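Local structure of adenosine monophosphate-protein transferase (Pyrococcus horikoshii, 2D16) at residues 33-38 with 96-101; 90-95 with 109-114; 81-86 with 103-108. The protein is of unknown function but belongs to the adenosine-specific kinase family and may transfer adenosine monophosphate to proteins. All coordinates share one frame; numbering follows the deposited sequence.

Interaction 1. Residues 33-38 with 96-101; sequences ARALLT and LNTIKN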
ATOM      1  N   ALA A  33      41.413 -14.219   5.012  1.00 21.21           N
ATOM      2  CA  ALA A  33      41.305 -12.935   4.319  1.00 20.41           C
ATOM      3  C   ALA A  33      39.899 -12.823   3.728  1.00 21.03           C
ATOM      4  O   ALA A  33      39.246 -11.784   3.838  1.00 21.02           O
ATOM      5  CB  ALA A  33      42.358 -12.838   3.201  1.00 19.07           C
ATOM      6  N   ARG A  34      39.432 -13.901   3.102  1.00 20.98           N
ATOM      7  CA  ARG A  34      38.100 -13.909   2.513  1.00 21.75           C
ATOM      8  C   ARG A  34      37.054 -13.682   3.602  1.00 21.56           C
ATOM      9  O   ARG A  34      36.082 -12.955   3.401  1.00 21.19           O
ATOM     10  CB  ARG A  34      37.834 -15.238   1.790  1.00 23.76           C
ATOM     11  CG  ARG A  34      38.580 -15.389   0.461  1.00 28.51           C
ATOM     12  CD  ARG A  34      38.058 -16.584  -0.343  1.00 32.36           C
ATOM     13  NE  ARG A  34      38.427 -17.871   0.244  1.00 36.76           N
ATOM     14  CZ  ARG A  34      39.568 -18.510  -0.004  1.00 40.39           C
ATOM     15  NH1 ARG A  34      40.460 -17.983  -0.837  1.00 40.89           N
ATOM     16  NH2 ARG A  34      39.822 -19.675   0.582  1.00 38.57           N
ATOM     17  N   ALA A  35      37.268 -14.295   4.765  1.00 19.92           N
ATOM     18  CA  ALA A  35      36.338 -14.140   5.877  1.00 20.07           C
ATOM     19  C   ALA A  35      36.272 -12.686   6.344  1.00 19.32           C
ATOM     20  O   ALA A  35      35.192 -12.171   6.632  1.00 19.19           O
ATOM     21  CB  ALA A  35      36.752 -15.048   7.030  1.00 20.58           C
ATOM     22  N   LEU A  36      37.421 -12.022   6.415  1.00 20.64           N
ATOM     23  CA  LEU A  36      37.457 -10.623   6.846  1.00 20.54           C
ATOM     24  C   LEU A  36      36.627  -9.726   5.931  1.00 21.04           C
ATOM     25  O   LEU A  36      36.007  -8.761   6.386  1.00 20.28           O
ATOM     26  CB  LEU A  36      38.901 -10.112   6.906  1.00 19.83           C
ATOM     27  CG  LEU A  36      39.724 -10.605   8.102  1.00 21.90           C
ATOM     28  CD1 LEU A  36      41.187 -10.229   7.933  1.00 22.06           C
ATOM     29  CD2 LEU A  36      39.153 -10.002   9.384  1.00 22.40           C
ATOM     30  N   LEU A  37      36.613 -10.039   4.638  1.00 20.48           N
ATOM     31  CA  LEU A  37      35.830  -9.249   3.693  1.00 20.63           C
ATOM     32  C   LEU A  37      34.332  -9.286   4.008  1.00 20.71           C
ATOM     33  O   LEU A  37      33.601  -8.359   3.665  1.00 21.48           O
ATOM     34  CB  LEU A  37      36.068  -9.749   2.264  1.00 21.04           C
ATOM     35  CG  LEU A  37      37.463  -9.454   1.715  1.00 21.53           C
ATOM     36  CD1 LEU A  37      37.712 -10.259   0.445  1.00 22.91           C
ATOM     37  CD2 LEU A  37      37.587  -7.957   1.454  1.00 21.50           C
ATOM     38  N   THR A  38      33.875 -10.347   4.675  1.00 20.32           N
ATOM     39  CA  THR A  38      32.458 -10.467   5.010  1.00 19.23           C
ATOM     40  C   THR A  38      32.067  -9.739   6.298  1.00 19.87           C
ATOM     41  O   THR A  38      30.880  -9.552   6.569  1.00 20.48           O
ATOM     42  CB  THR A  38      32.028 -11.948   5.177  1.00 20.39           C
ATOM     43  OG1 THR A  38      32.527 -12.456   6.422  1.00 20.29           O
ATOM     44  CG2 THR A  38      32.568 -12.796   4.032  1.00 19.23           C
ATOM     45  N   LEU A  96      36.508  -9.332  15.357  1.00 19.21           N
ATOM     46  CA  LEU A  96      37.058 -10.375  16.215  1.00 18.35           C
ATOM     47  C   LEU A  96      36.292 -11.692  16.193  1.00 18.92           C
ATOM     48  O   LEU A  96      36.905 -12.760  16.144  1.00 18.79           O
ATOM     49  CB  LEU A  96      37.197  -9.869  17.653  1.00 19.18           C
ATOM     50  CG  LEU A  96      38.350  -8.881  17.861  1.00 18.34           C
ATOM     51  CD1 LEU A  96      38.232  -8.253  19.239  1.00 19.45           C
ATOM     52  CD2 LEU A  96      39.691  -9.591  17.712  1.00 20.26           C
ATOM     53  N   ASN A  97      34.964 -11.632  16.221  1.00 17.82           N
ATOM     54  CA  ASN A  97      34.184 -12.864  16.194  1.00 17.77           C
ATOM     55  C   ASN A  97      34.384 -13.621  14.880  1.00 17.70           C
ATOM     56  O   ASN A  97      34.391 -14.850  14.865  1.00 18.04           O
ATOM     57  CB  ASN A  97      32.703 -12.566  16.447  1.00 18.60           C
ATOM     58  CG  ASN A  97      32.413 -12.320  17.919  1.00 18.51           C
ATOM     59  OD1 ASN A  97      33.322 -12.366  18.753  1.00 19.75           O
ATOM     60  ND2 ASN A  97      31.152 -12.063  18.248  1.00 20.70           N
ATOM     61  N   THR A  98      34.562 -12.897  13.779  1.00 17.56           N
ATOM     62  CA  THR A  98      34.791 -13.548  12.490  1.00 18.92           C
ATOM     63  C   THR A  98      36.104 -14.335  12.545  1.00 18.79           C
ATOM     64  O   THR A  98      36.203 -15.448  12.017  1.00 19.89           O
ATOM     65  CB  THR A  98      34.861 -12.503  11.349  1.00 18.78           C
ATOM     66  OG1 THR A  98      33.567 -11.915  11.169  1.00 18.68           O
ATOM     67  CG2 THR A  98      35.305 -13.152  10.037  1.00 19.80           C
ATOM     68  N   ILE A  99      37.111 -13.762  13.195  1.00 19.49           N
ATOM     69  CA  ILE A  99      38.406 -14.420  13.317  1.00 18.87           C
ATOM     70  C   ILE A  99      38.341 -15.594  14.293  1.00 19.65           C
ATOM     71  O   ILE A  99      38.826 -16.687  13.988  1.00 18.60           O
ATOM     72  CB  ILE A  99      39.484 -13.429  13.782  1.00 19.44           C
ATOM     73  CG1 ILE A  99      39.593 -12.285  12.768  1.00 19.59           C
ATOM     74  CG2 ILE A  99      40.828 -14.146  13.928  1.00 18.80           C
ATOM     75  CD1 ILE A  99      40.455 -11.125  13.236  1.00 20.24           C
ATOM     76  N   LYS A 100      37.744 -15.372  15.464  1.00 18.64           N
ATOM     77  CA  LYS A 100      37.627 -16.438  16.457  1.00 20.65           C
ATOM     78  C   LYS A 100      36.814 -17.613  15.917  1.00 21.85           C
ATOM     79  O   LYS A 100      37.039 -18.767  16.298  1.00 24.59           O
ATOM     80  CB  LYS A 100      36.966 -15.911  17.743  1.00 20.12           C
ATOM     81  CG  LYS A 100      37.849 -14.983  18.558  1.00 19.00           C
ATOM     82  CD  LYS A 100      37.157 -14.465  19.826  1.00 20.14           C
ATOM     83  CE  LYS A 100      35.939 -13.618  19.499  1.00 21.35           C
ATOM     84  NZ  LYS A 100      35.359 -12.964  20.713  1.00 17.76           N
ATOM     85  N   ASN A 101      35.876 -17.322  15.022  1.00 22.41           N
ATOM     86  CA  ASN A 101      35.022 -18.359  14.454  1.00 24.39           C
ATOM     87  C   ASN A 101      35.665 -19.137  13.309  1.00 21.80           C
ATOM     88  O   ASN A 101      35.099 -20.129  12.844  1.00 22.96           O
ATOM     89  CB  ASN A 101      33.699 -17.754  13.972  1.00 29.14           C
ATOM     90  CG  ASN A 101      32.877 -17.157  15.108  1.00 34.78           C
ATOM     91  OD1 ASN A 101      32.898 -17.658  16.236  1.00 38.74           O
ATOM     92  ND2 ASN A 101      32.133 -16.094  14.808  1.00 36.92           N
TER
HETATM   93  O   HOH W   1      31.975 -12.654   9.115  1.00 27.67           O
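A35 and T98 make the closest side-chain contact between segments 33-38 and 96-101, methyl against methyl, with A35 CB 3.8 Å from T98 CG2. The same T98 methyl also rests near the backbone of the other helix, 3.5 Å from A35 O. Its placement follows from the first torsion of T98 (chi1 -68°), which sets CG2 trans to the backbone N and stands OG1 beside that N. The second apolar contact is looser and lies deeper. L36 and I99 both leave their helices at a slant to the interface, and their ends converge, bringing L36 CD2 to 4.1 Å from I99 CG1. The two side chains cross at an oblique angle.

The segments run largely antiparallel, at 148° between their directions, with axes 9.4 Å apart. Both helices lie on one face of the five-stranded antiparallel sheet, where L36 and I99 each reach I85 of strand 82-88. L36 also touches F45, and I99 also touches F83 and I108.

Polar contact is indirect, since no hydrogen bond joins the segments. One water spans them, donating to T38 OG1 at 2.8 Å and lying 2.7 Å from T98 OG1. T38 OG1 in turn donates to A35 O (2.7 Å), meeting a lone pair in the carbonyl plane with a C=O...OG1 angle of 144°. The hydroxyl therefore has both roles filled, donor to A35 O and acceptor from the water. A35 O takes a second bond, from T38 N at 3.0 Å, so this carbonyl is gripped twice while the T98 methyl packs close by. Beyond the pair, T38 O accepts a hydrogen bond from N94 ND2 of the second subunit, whose I161 packs on A33 and R34.

Interaction 2. Residues 90-95 with 109-114; sequences AYPINV and YGASEN
Between 90-95 and 109-114 most of the contact is one proline ring against one methyl, P92 on A111. Two ring carbons share the methyl almost equally: P92 CB lies 4.0 Å and P92 CG 4.1 Å from A111 CB. P92 CG also comes within 4.3 Å of S112 N, so the ring sits beside the strand backbone just past A111. Both P92 and A111 direct their CB carbons into the interface, whereas the S112 CB bond is directed away.

P92 lies in the weakly bonded first turn of helix 92-100, where a missing N-H costs little. N94 ties that turn down: its side chain reaches back so that N94 OD1 accepts from Y91 N at 3.0 Å, with an N-H...O angle of 149° and the donor tilted 20° from the carbonyl plane. N94 N bonds in return to Y91 O at 2.8 Å. The amide's other end, N94 ND2, donates to T38 O of the second subunit, so one side chain braces the helix start and meets the neighbouring chain.

Across the contact, A111 belongs to strand 105-112, outermost in the five-stranded sheet of this chain. Its neighbour there is strand 16-22, where I19 faces both Y109 and G110 in a classic beta bulge, V17 pairs with S112, E16 touches P92 and I18 touches A111. Where strand 105-112 ends, S112 OG accepts from N114 N (3.1 Å) in an ST turn; the same hydroxyl is also hydrogen-bonded to D134 OD1, which N114 ND2 reaches too.

With no hydrogen bond passing between the segments, the contact rests on apolar packing; the directional bonds that fix each partner are spent within its own turn or on other neighbours.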
ATOM      1  N   ALA A  90      37.443  -0.411   9.523  1.00 22.92           N
ATOM      2  CA  ALA A  90      36.800  -1.437  10.337  1.00 21.84           C
ATOM      3  C   ALA A  90      37.511  -1.429  11.682  1.00 21.03           C
ATOM      4  O   ALA A  90      38.675  -1.041  11.767  1.00 21.83           O
ATOM      5  CB  ALA A  90      36.933  -2.810   9.677  1.00 22.59           C
ATOM      6  N   TYR A  91      36.806  -1.853  12.726  1.00 20.63           N
ATOM      7  CA  TYR A  91      37.358  -1.888  14.075  1.00 20.78           C
ATOM      8  C   TYR A  91      37.375  -3.324  14.585  1.00 19.71           C
ATOM      9  O   TYR A  91      36.616  -4.163  14.107  1.00 19.03           O
ATOM     10  CB  TYR A  91      36.502  -1.040  15.012  1.00 21.83           C
ATOM     11  CG  TYR A  91      36.394   0.414  14.613  1.00 26.93           C
ATOM     12  CD1 TYR A  91      37.513   1.247  14.629  1.00 28.76           C
ATOM     13  CD2 TYR A  91      35.167   0.965  14.237  1.00 29.24           C
ATOM     14  CE1 TYR A  91      37.416   2.594  14.284  1.00 31.24           C
ATOM     15  CE2 TYR A  91      35.059   2.315  13.890  1.00 31.94           C
ATOM     16  CZ  TYR A  91      36.189   3.120  13.918  1.00 33.09           C
ATOM     17  OH  TYR A  91      36.093   4.457  13.595  1.00 33.94           O
ATOM     18  N   PRO A  92      38.237  -3.619  15.574  1.00 19.77           N
ATOM     19  CA  PRO A  92      38.308  -4.980  16.119  1.00 19.32           C
ATOM     20  C   PRO A  92      36.945  -5.513  16.555  1.00 19.66           C
ATOM     21  O   PRO A  92      36.637  -6.685  16.344  1.00 18.06           O
ATOM     22  CB  PRO A  92      39.282  -4.831  17.285  1.00 19.49           C
ATOM     23  CG  PRO A  92      40.231  -3.762  16.782  1.00 20.84           C
ATOM     24  CD  PRO A  92      39.272  -2.754  16.174  1.00 19.70           C
ATOM     25  N   ILE A  93      36.120  -4.653  17.148  1.00 18.16           N
ATOM     26  CA  ILE A  93      34.809  -5.086  17.612  1.00 17.87           C
ATOM     27  C   ILE A  93      33.909  -5.573  16.469  1.00 17.64           C
ATOM     28  O   ILE A  93      32.960  -6.317  16.697  1.00 16.84           O
ATOM     29  CB  ILE A  93      34.091  -3.958  18.411  1.00 18.49           C
ATOM     30  CG1 ILE A  93      32.932  -4.557  19.214  1.00 20.03           C
ATOM     31  CG2 ILE A  93      33.596  -2.870  17.464  1.00 19.36           C
ATOM     32  CD1 ILE A  93      32.286  -3.592  20.197  1.00 22.51           C
ATOM     33  N   ASN A  94      34.226  -5.172  15.237  1.00 17.28           N
ATOM     34  CA  ASN A  94      33.441  -5.589  14.079  1.00 17.86           C
ATOM     35  C   ASN A  94      33.981  -6.877  13.459  1.00 17.76           C
ATOM     36  O   ASN A  94      33.282  -7.518  12.672  1.00 19.73           O
ATOM     37  CB  ASN A  94      33.465  -4.523  12.970  1.00 17.93           C
ATOM     38  CG  ASN A  94      33.102  -3.135  13.461  1.00 20.93           C
ATOM     39  OD1 ASN A  94      33.820  -2.159  13.222  1.00 22.82           O
ATOM     40  ND2 ASN A  94      31.986  -3.043  14.175  1.00 19.06           N
ATOM     41  N   VAL A  95      35.209  -7.257  13.803  1.00 18.42           N
ATOM     42  CA  VAL A  95      35.817  -8.438  13.181  1.00 19.30           C
ATOM     43  C   VAL A  95      36.357  -9.565  14.059  1.00 19.45           C
ATOM     44  O   VAL A  95      36.654 -10.645  13.548  1.00 19.68           O
ATOM     45  CB  VAL A  95      36.981  -8.024  12.248  1.00 20.04           C
ATOM     46  CG1 VAL A  95      36.538  -6.888  11.327  1.00 20.97           C
ATOM     47  CG2 VAL A  95      38.187  -7.615  13.067  1.00 19.89           C
ATOM     48  N   TYR A 109      45.852 -13.126  20.169  1.00 17.98           N
ATOM     49  CA  TYR A 109      46.678 -12.533  21.222  1.00 17.33           C
ATOM     50  C   TYR A 109      46.165 -11.167  21.687  1.00 18.05           C
ATOM     51  O   TYR A 109      46.156 -10.866  22.885  1.00 18.36           O
ATOM     52  CB  TYR A 109      48.126 -12.395  20.727  1.00 17.20           C
ATOM     53  CG  TYR A 109      48.840 -13.719  20.535  1.00 16.30           C
ATOM     54  CD1 TYR A 109      49.279 -14.461  21.632  1.00 18.06           C
ATOM     55  CD2 TYR A 109      49.069 -14.231  19.258  1.00 18.11           C
ATOM     56  CE1 TYR A 109      49.931 -15.689  21.464  1.00 19.11           C
ATOM     57  CE2 TYR A 109      49.719 -15.458  19.078  1.00 19.08           C
ATOM     58  CZ  TYR A 109      50.147 -16.177  20.183  1.00 18.75           C
ATOM     59  OH  TYR A 109      50.787 -17.385  20.007  1.00 19.65           O
ATOM     60  N   GLY A 110      45.741 -10.341  20.740  1.00 17.28           N
ATOM     61  CA  GLY A 110      45.245  -9.022  21.089  1.00 18.32           C
ATOM     62  C   GLY A 110      44.891  -8.223  19.854  1.00 19.54           C
ATOM     63  O   GLY A 110      45.171  -8.654  18.739  1.00 18.85           O
ATOM     64  N   ALA A 111      44.275  -7.063  20.049  1.00 18.32           N
ATOM     65  CA  ALA A 111      43.879  -6.218  18.925  1.00 19.74           C
ATOM     66  C   ALA A 111      43.598  -4.791  19.373  1.00 20.76           C
ATOM     67  O   ALA A 111      42.933  -4.574  20.384  1.00 19.02           O
ATOM     68  CB  ALA A 111      42.634  -6.793  18.259  1.00 21.38           C
ATOM     69  N   SER A 112      44.100  -3.820  18.613  1.00 21.58           N
ATOM     70  CA  SER A 112      43.862  -2.414  18.930  1.00 22.74           C
ATOM     71  C   SER A 112      44.637  -1.505  17.994  1.00 22.96           C
ATOM     72  O   SER A 112      45.269  -1.967  17.041  1.00 21.00           O
ATOM     73  CB  SER A 112      44.263  -2.097  20.377  1.00 25.13           C
ATOM     74  OG  SER A 112      45.642  -1.790  20.482  1.00 25.48           O
ATOM     75  N   GLU A 113      44.570  -0.207  18.272  1.00 23.77           N
ATOM     76  CA  GLU A 113      45.281   0.788  17.482  1.00 26.68           C
ATOM     77  C   GLU A 113      46.313   1.515  18.350  1.00 25.19           C
ATOM     78  O   GLU A 113      46.924   2.486  17.908  1.00 25.30           O
ATOM     79  CB  GLU A 113      44.304   1.808  16.880  1.00 28.73           C
ATOM     80  CG  GLU A 113      43.640   2.721  17.898  1.00 35.32           C
ATOM     81  CD  GLU A 113      42.951   3.911  17.253  1.00 40.05           C
ATOM     82  OE1 GLU A 113      43.614   4.630  16.472  1.00 42.56           O
ATOM     83  OE2 GLU A 113      41.752   4.135  17.532  1.00 41.50           O
ATOM     84  N   ASN A 114      46.495   1.052  19.586  1.00 23.85           N
ATOM     85  CA  ASN A 114      47.477   1.662  20.491  1.00 24.27           C
ATOM     86  C   ASN A 114      48.884   1.295  20.030  1.00 23.88           C
ATOM     87  O   ASN A 114      49.060   0.465  19.137  1.00 22.48           O
ATOM     88  CB  ASN A 114      47.368   1.105  21.922  1.00 25.92           C
ATOM     89  CG  ASN A 114      46.045   1.387  22.586  1.00 27.67           C
ATOM     90  OD1 ASN A 114      45.530   2.500  22.536  1.00 29.97           O
ATOM     91  ND2 ASN A 114      45.498   0.371  23.250  1.00 28.86           N
TER

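Interaction 3. Residues 81-86 with 103-108; sequences HVFVIL and PAVAMI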
ATOM      1  N   HIS A  81      53.045 -20.349  12.486  1.00 18.95           N
ATOM      2  CA  HIS A  81      51.573 -20.331  12.563  1.00 18.52           C
ATOM      3  C   HIS A  81      50.990 -19.036  13.180  1.00 19.47           C
ATOM      4  O   HIS A  81      49.802 -18.926  13.451  1.00 19.39           O
ATOM      5  CB  HIS A  81      51.127 -21.542  13.382  1.00 18.96           C
ATOM      6  CG  HIS A  81      50.971 -22.736  12.476  1.00 19.89           C
ATOM      7  ND1 HIS A  81      50.972 -24.016  12.925  1.00 20.13           N
ATOM      8  CD2 HIS A  81      50.773 -22.751  11.092  1.00 19.75           C
ATOM      9  CE1 HIS A  81      50.776 -24.783  11.835  1.00 22.09           C
ATOM     10  NE2 HIS A  81      50.654 -24.053  10.724  1.00 21.09           N
ATOM     11  N   VAL A  82      51.821 -18.022  13.394  1.00 19.95           N
ATOM     12  CA  VAL A  82      51.321 -16.754  13.906  1.00 19.92           C
ATOM     13  C   VAL A  82      50.823 -15.956  12.705  1.00 20.43           C
ATOM     14  O   VAL A  82      51.415 -16.014  11.624  1.00 19.81           O
ATOM     15  CB  VAL A  82      52.440 -15.946  14.615  1.00 20.09           C
ATOM     16  CG1 VAL A  82      51.997 -14.500  14.824  1.00 20.05           C
ATOM     17  CG2 VAL A  82      52.777 -16.587  15.955  1.00 19.70           C
ATOM     18  N   PHE A  83      49.719 -15.238  12.874  1.00 19.08           N
ATOM     19  CA  PHE A  83      49.218 -14.419  11.785  1.00 19.80           C
ATOM     20  C   PHE A  83      49.063 -12.985  12.259  1.00 19.77           C
ATOM     21  O   PHE A  83      48.791 -12.725  13.437  1.00 19.19           O
ATOM     22  CB  PHE A  83      47.898 -14.978  11.210  1.00 19.99           C
ATOM     23  CG  PHE A  83      46.740 -15.008  12.182  1.00 19.05           C
ATOM     24  CD1 PHE A  83      45.927 -13.890  12.359  1.00 20.02           C
ATOM     25  CD2 PHE A  83      46.430 -16.177  12.871  1.00 19.15           C
ATOM     26  CE1 PHE A  83      44.814 -13.936  13.207  1.00 19.94           C
ATOM     27  CE2 PHE A  83      45.321 -16.235  13.723  1.00 18.54           C
ATOM     28  CZ  PHE A  83      44.509 -15.112  13.890  1.00 19.49           C
ATOM     29  N   VAL A  84      49.286 -12.057  11.335  1.00 19.80           N
ATOM     30  CA  VAL A  84      49.193 -10.635  11.627  1.00 19.94           C
ATOM     31  C   VAL A  84      48.233  -9.956  10.663  1.00 20.94           C
ATOM     32  O   VAL A  84      48.334 -10.127   9.446  1.00 20.73           O
ATOM     33  CB  VAL A  84      50.570  -9.934  11.490  1.00 20.72           C
ATOM     34  CG1 VAL A  84      50.412  -8.433  11.732  1.00 21.37           C
ATOM     35  CG2 VAL A  84      51.570 -10.535  12.469  1.00 21.20           C
ATOM     36  N   ILE A  85      47.307  -9.180  11.214  1.00 19.26           N
ATOM     37  CA  ILE A  85      46.342  -8.454  10.408  1.00 20.73           C
ATOM     38  C   ILE A  85      46.468  -6.962  10.681  1.00 20.40           C
ATOM     39  O   ILE A  85      46.545  -6.545  11.832  1.00 20.93           O
ATOM     40  CB  ILE A  85      44.886  -8.854  10.747  1.00 20.13           C
ATOM     41  CG1 ILE A  85      44.681 -10.353  10.515  1.00 18.69           C
ATOM     42  CG2 ILE A  85      43.914  -8.039   9.895  1.00 20.40           C
ATOM     43  CD1 ILE A  85      43.367 -10.870  11.070  1.00 19.13           C
ATOM     44  N   LEU A  86      46.514  -6.171   9.615  1.00 20.66           N
ATOM     45  CA  LEU A  86      46.565  -4.718   9.736  1.00 21.63           C
ATOM     46  C   LEU A  86      45.394  -4.254   8.886  1.00 20.86           C
ATOM     47  O   LEU A  86      45.314  -4.581   7.704  1.00 20.86           O
ATOM     48  CB  LEU A  86      47.887  -4.155   9.197  1.00 22.74           C
ATOM     49  CG  LEU A  86      49.133  -4.435  10.046  1.00 22.95           C
ATOM     50  CD1 LEU A  86      50.363  -3.870   9.355  1.00 25.78           C
ATOM     51  CD2 LEU A  86      48.966  -3.811  11.426  1.00 23.82           C
ATOM     52  N   PRO A 103      37.713 -21.841  11.503  1.00 18.24           N
ATOM     53  CA  PRO A 103      38.139 -23.197  11.877  1.00 18.75           C
ATOM     54  C   PRO A 103      39.634 -23.483  11.993  1.00 18.80           C
ATOM     55  O   PRO A 103      40.018 -24.501  12.564  1.00 17.47           O
ATOM     56  CB  PRO A 103      37.455 -24.069  10.825  1.00 18.36           C
ATOM     57  CG  PRO A 103      37.476 -23.187   9.604  1.00 20.11           C
ATOM     58  CD  PRO A 103      37.062 -21.840  10.179  1.00 18.09           C
ATOM     59  N   ALA A 104      40.476 -22.600  11.466  1.00 18.69           N
ATOM     60  CA  ALA A 104      41.921 -22.810  11.543  1.00 19.33           C
ATOM     61  C   ALA A 104      42.594 -21.834  12.506  1.00 19.47           C
ATOM     62  O   ALA A 104      43.823 -21.754  12.571  1.00 18.85           O
ATOM     63  CB  ALA A 104      42.547 -22.705  10.145  1.00 18.47           C
ATOM     64  N   VAL A 105      41.789 -21.093  13.260  1.00 19.00           N
ATOM     65  CA  VAL A 105      42.326 -20.153  14.228  1.00 17.90           C
ATOM     66  C   VAL A 105      42.269 -20.773  15.616  1.00 16.20           C
ATOM     67  O   VAL A 105      41.232 -21.305  16.019  1.00 17.76           O
ATOM     68  CB  VAL A 105      41.530 -18.830  14.228  1.00 18.63           C
ATOM     69  CG1 VAL A 105      41.905 -17.982  15.447  1.00 20.81           C
ATOM     70  CG2 VAL A 105      41.826 -18.060  12.943  1.00 18.91           C
ATOM     71  N   ALA A 106      43.388 -20.722  16.327  1.00 16.07           N
ATOM     72  CA  ALA A 106      43.452 -21.266  17.675  1.00 16.93           C
ATOM     73  C   ALA A 106      43.061 -20.167  18.652  1.00 17.98           C
ATOM     74  O   ALA A 106      42.157 -20.340  19.472  1.00 19.80           O
ATOM     75  CB  ALA A 106      44.862 -21.757  17.979  1.00 18.20           C
ATOM     76  N   MET A 107      43.744 -19.031  18.558  1.00 17.58           N
ATOM     77  CA  MET A 107      43.460 -17.919  19.448  1.00 18.60           C
ATOM     78  C   MET A 107      43.936 -16.588  18.896  1.00 18.41           C
ATOM     79  O   MET A 107      44.650 -16.531  17.895  1.00 18.37           O
ATOM     80  CB  MET A 107      44.106 -18.172  20.818  1.00 19.87           C
ATOM     81  CG  MET A 107      45.613 -18.389  20.780  1.00 21.97           C
ATOM     82  SD  MET A 107      46.569 -16.871  20.636  1.00 28.35           S
ATOM     83  CE  MET A 107      46.393 -16.209  22.318  1.00 23.50           C
ATOM     84  N   ILE A 108      43.503 -15.517  19.551  1.00 17.73           N
ATOM     85  CA  ILE A 108      43.884 -14.160  19.179  1.00 17.91           C
ATOM     86  C   ILE A 108      44.609 -13.553  20.381  1.00 18.22           C
ATOM     87  O   ILE A 108      44.053 -13.484  21.480  1.00 18.69           O
ATOM     88  CB  ILE A 108      42.649 -13.298  18.845  1.00 17.08           C
ATOM     89  CG1 ILE A 108      41.851 -13.937  17.700  1.00 18.66           C
ATOM     90  CG2 ILE A 108      43.096 -11.883  18.459  1.00 17.45           C
ATOM     91  CD1 ILE A 108      40.590 -13.178  17.324  1.00 17.03           C
TER
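F83 and V105 supply the apolar part of this contact, the end of the phenyl ring meeting both valine methyls. F83 CE2 lies 4.0 Å from V105 CG2, and F83 CZ is 4.1 Å from the same methyl. The other branch adds to the grip at the ring's far end, V105 CG1 standing 4.2 Å from F83 CZ. The valine approaches the ring obliquely, while the two side chains as wholes cross at about a right angle. F83 adopts the crowded position, its CG set between the backbone N and the carbonyl carbon (chi1 63°), and from there the ring extends toward the 103-108 segment. In V105, CG1 is trans to the backbone N (chi1 168°), with CG2 beside that N and nearer the ring.

Contact with the backbone is slighter. M107 O comes to 4.2 Å from F83 CE2, again obliquely, and no hydrogen bond crosses between the segments. The M107 CB bond is directed away from 81-86, and its side chain lies about 7 Å from a bound sodium ion.

Strands 82-88 and 105-112 are not sheet neighbours: strand 16-22 runs between them, antiparallel to each, and F83 pairs with its G20. The F83 ring therefore bridges past the middle strand. Helix 92-100 links strands 82-88 and 105-112, which run parallel with 16-22 between them, as a beta-alpha-beta crossover, its I99 lying on F83, I85 and I108. Helix 25-39 closes in beside it through L32 on F83 and L36 on I85, whereas V84, on the other face of the sheet, meets A74 and I77 of helix 64-77.

Overall arrangement
Interactions 1 and 2 share helix 92-100, interactions 2 and 3 share strand 105-112, and helix 92-100 joins the two strands of interaction 3. Interactions 1 and 3 are partly buried and lie about 10 Å apart (centres), meeting where I99 CD1 packs on I85 CD1 (3.6 Å). Interaction 2 is a surface contact near the helix start, touching interaction 1 through L96 on A111 and V95 on L36. None has a direct hydrogen bond between its segments: the helix pair adds a bridging water, the contact between the two non-adjacent strands rests on an aromatic ring, and the surface contact has little beyond a proline. Interactions 1 and 2 reach the second subunit; interaction 3 touches no other chain.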